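Local coordinates for 16S rRNA methylase (Uncultured bacterium, PDB 7JLZ), which probably methylates N1 of A1408 in the 16S rRNA of the 30S ribosomal subunit, a modification linked to aminoglycoside resistance, at residues 38-43 and 69-74. Sequence-based numbering, arbitrary orientation.
Sequences YVYKNA and QKENIT
With CG of Tyr40 swung anti to its own backbone nitrogen (chi1 166°) and the chain of Glu71 running out extended beyond CG (chi2 160°), phenol and carboxylate come together between a helix and the turn that ends the next one. The setting is the Rossmann-like fold of the methyltransferase, in which helices 37-45 and 58-70 alternate with the parallel strands 26-31, 49-55 and 76-80. Such folds must stop each helix and return the chain to the sheet, and here a Schellman motif does so: Asn72, with positive phi, is its C' residue, and the 5→2 bond runs from Asn72 N to Gln69 O at 3.2 Å. Ile73 follows as the centre of an inverse gamma turn, its side chain directed at helix 37-45.

Two kinds of contact join this turn to the helix. On the polar side, Tyr40 OH donates a hydrogen bond to Glu71 OE2; at 2.4 Å it is unusually short, and the exact length should be read with caution. That oxygen lies at the ring edge, in the ring plane, while the carboxylate itself stands almost perpendicular to the ring, at 88°. The other oxygen, Glu71 OE1, forms a salt bridge with Lys67 one helical turn back, so each oxygen has a partner, which probably limits how the carboxylate can turn; the nearby lysine would be expected to favour the ionised form of the acid. The Tyr40 ring also meets that of Tyr64 and touches Tyr78 of strand 76-80.

The apolar side is made by Ile73. Its CG1 approaches Tyr40 CE1 obliquely at 4.2 Å. The CG2 methyl rests against Ala43 CB at 3.6 Å.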
loop_
_atom_site.group_PDB
_atom_site.type_symbol
_atom_site.label_atom_id
_atom_site.label_comp_id
_atom_site.label_asym_id
_atom_site.label_seq_id
_atom_site.Cartn_x
_atom_site.Cartn_y
_atom_site.Cartn_z
ATOM N N TYR A 38 2.048 -8.492 4.209
ATOM C CA TYR A 38 1.091 -8.432 3.108
ATOM C C TYR A 38 1.758 -8.751 1.778
ATOM O O TYR A 38 1.182 -9.450 0.930
ATOM C CB TYR A 38 0.467 -7.040 3.074
ATOM C CG TYR A 38 -0.707 -6.847 2.127
ATOM C CD1 TYR A 38 -1.985 -7.216 2.514
ATOM C CD2 TYR A 38 -0.545 -6.255 0.883
ATOM C CE1 TYR A 38 -3.063 -7.034 1.700
ATOM C CE2 TYR A 38 -1.633 -6.062 0.042
ATOM C CZ TYR A 38 -2.891 -6.457 0.461
ATOM O OH TYR A 38 -3.984 -6.280 -0.348
ATOM N N VAL A 39 2.978 -8.253 1.592
ATOM C CA VAL A 39 3.709 -8.498 0.349
ATOM C C VAL A 39 4.005 -9.985 0.200
ATOM O O VAL A 39 3.730 -10.595 -0.842
ATOM C CB VAL A 39 5.001 -7.667 0.336
ATOM C CG1 VAL A 39 5.861 -8.051 -0.882
ATOM C CG2 VAL A 39 4.653 -6.168 0.319
ATOM N N TYR A 40 4.552 -10.589 1.257
ATOM C CA TYR A 40 4.887 -12.011 1.250
ATOM C C TYR A 40 3.654 -12.880 1.021
ATOM O O TYR A 40 3.660 -13.787 0.182
ATOM C CB TYR A 40 5.555 -12.355 2.582
ATOM C CG TYR A 40 5.683 -13.826 2.926
ATOM C CD1 TYR A 40 6.775 -14.570 2.506
ATOM C CD2 TYR A 40 4.742 -14.451 3.741
ATOM C CE1 TYR A 40 6.900 -15.919 2.855
ATOM C CE2 TYR A 40 4.867 -15.784 4.094
ATOM C CZ TYR A 40 5.946 -16.508 3.648
ATOM O OH TYR A 40 6.071 -17.836 4.000
ATOM N N LYS A 41 2.591 -12.633 1.785
ATOM C CA LYS A 41 1.406 -13.468 1.676
ATOM C C LYS A 41 0.796 -13.373 0.285
ATOM O O LYS A 41 0.418 -14.388 -0.308
ATOM C CB LYS A 41 0.399 -13.066 2.750
ATOM C CG LYS A 41 0.879 -13.364 4.166
ATOM C CD LYS A 41 0.829 -14.863 4.478
ATOM C CE LYS A 41 1.142 -15.163 5.946
ATOM N NZ LYS A 41 0.956 -16.617 6.285
ATOM N N ASN A 42 0.723 -12.162 -0.270
ATOM C CA ASN A 42 0.095 -12.015 -1.576
ATOM C C ASN A 42 0.983 -12.556 -2.691
ATOM O O ASN A 42 0.480 -13.188 -3.630
ATOM C CB ASN A 42 -0.295 -10.555 -1.806
ATOM C CG ASN A 42 -1.650 -10.231 -1.196
ATOM O OD1 ASN A 42 -1.744 -9.554 -0.177
ATOM N ND2 ASN A 42 -2.709 -10.741 -1.812
ATOM N N ALA A 43 2.303 -12.372 -2.581
ATOM C CA ALA A 43 3.219 -12.952 -3.563
ATOM C C ALA A 43 3.084 -14.470 -3.639
ATOM O O ALA A 43 3.042 -15.049 -4.730
ATOM C CB ALA A 43 4.660 -12.564 -3.230
ATOM N N GLN A 69 13.310 -14.420 0.517
ATOM C CA GLN A 69 14.496 -14.866 -0.199
ATOM C C GLN A 69 14.785 -16.329 0.098
ATOM O O GLN A 69 15.093 -17.106 -0.812
ATOM C CB GLN A 69 15.688 -13.990 0.169
ATOM C CG GLN A 69 16.951 -14.342 -0.579
ATOM C CD GLN A 69 18.150 -14.414 0.336
ATOM O OE1 GLN A 69 18.175 -15.208 1.279
ATOM N NE2 GLN A 69 19.150 -13.579 0.073
ATOM N N LYS A 70 14.659 -16.725 1.368
ATOM C CA LYS A 70 14.914 -18.110 1.739
ATOM C C LYS A 70 13.902 -19.046 1.095
ATOM O O LYS A 70 14.266 -20.120 0.606
ATOM C CB LYS A 70 14.893 -18.260 3.261
ATOM N N GLU A 71 12.631 -18.656 1.077
ATOM C CA GLU A 71 11.584 -19.493 0.509
ATOM C C GLU A 71 11.451 -19.335 -1.000
ATOM O O GLU A 71 10.512 -19.886 -1.584
ATOM C CB GLU A 71 10.246 -19.195 1.192
ATOM C CG GLU A 71 10.193 -19.678 2.627
ATOM C CD GLU A 71 9.123 -18.991 3.452
ATOM O OE1 GLU A 71 9.431 -18.565 4.589
ATOM O OE2 GLU A 71 7.979 -18.879 2.965
ATOM N N ASN A 72 12.368 -18.602 -1.635
ATOM C CA ASN A 72 12.365 -18.417 -3.086
ATOM C C ASN A 72 11.055 -17.795 -3.565
ATOM O O ASN A 72 10.512 -18.171 -4.605
ATOM C CB ASN A 72 12.643 -19.738 -3.812
ATOM C CG ASN A 72 13.371 -19.537 -5.130
ATOM O OD1 ASN A 72 14.321 -18.756 -5.217
ATOM N ND2 ASN A 72 12.922 -20.236 -6.167
ATOM N N ILE A 73 10.535 -16.845 -2.792
ATOM C CA ILE A 73 9.346 -16.075 -3.201
ATOM C C ILE A 73 9.879 -14.891 -3.999
ATOM O O ILE A 73 10.020 -13.770 -3.509
ATOM C CB ILE A 73 8.493 -15.646 -2.004
ATOM C CG1 ILE A 73 8.202 -16.834 -1.082
ATOM C CG2 ILE A 73 7.200 -14.994 -2.474
ATOM C CD1 ILE A 73 7.417 -17.941 -1.732
ATOM N N THR A 74 10.184 -15.149 -5.274
ATOM C CA THR A 74 10.928 -14.194 -6.083
ATOM C C THR A 74 10.079 -13.027 -6.577
ATOM O O THR A 74 10.641 -12.043 -7.072
ATOM C CB THR A 74 11.573 -14.910 -7.273
ATOM O OG1 THR A 74 10.605 -15.753 -7.905
ATOM C CG2 THR A 74 12.746 -15.765 -6.806
#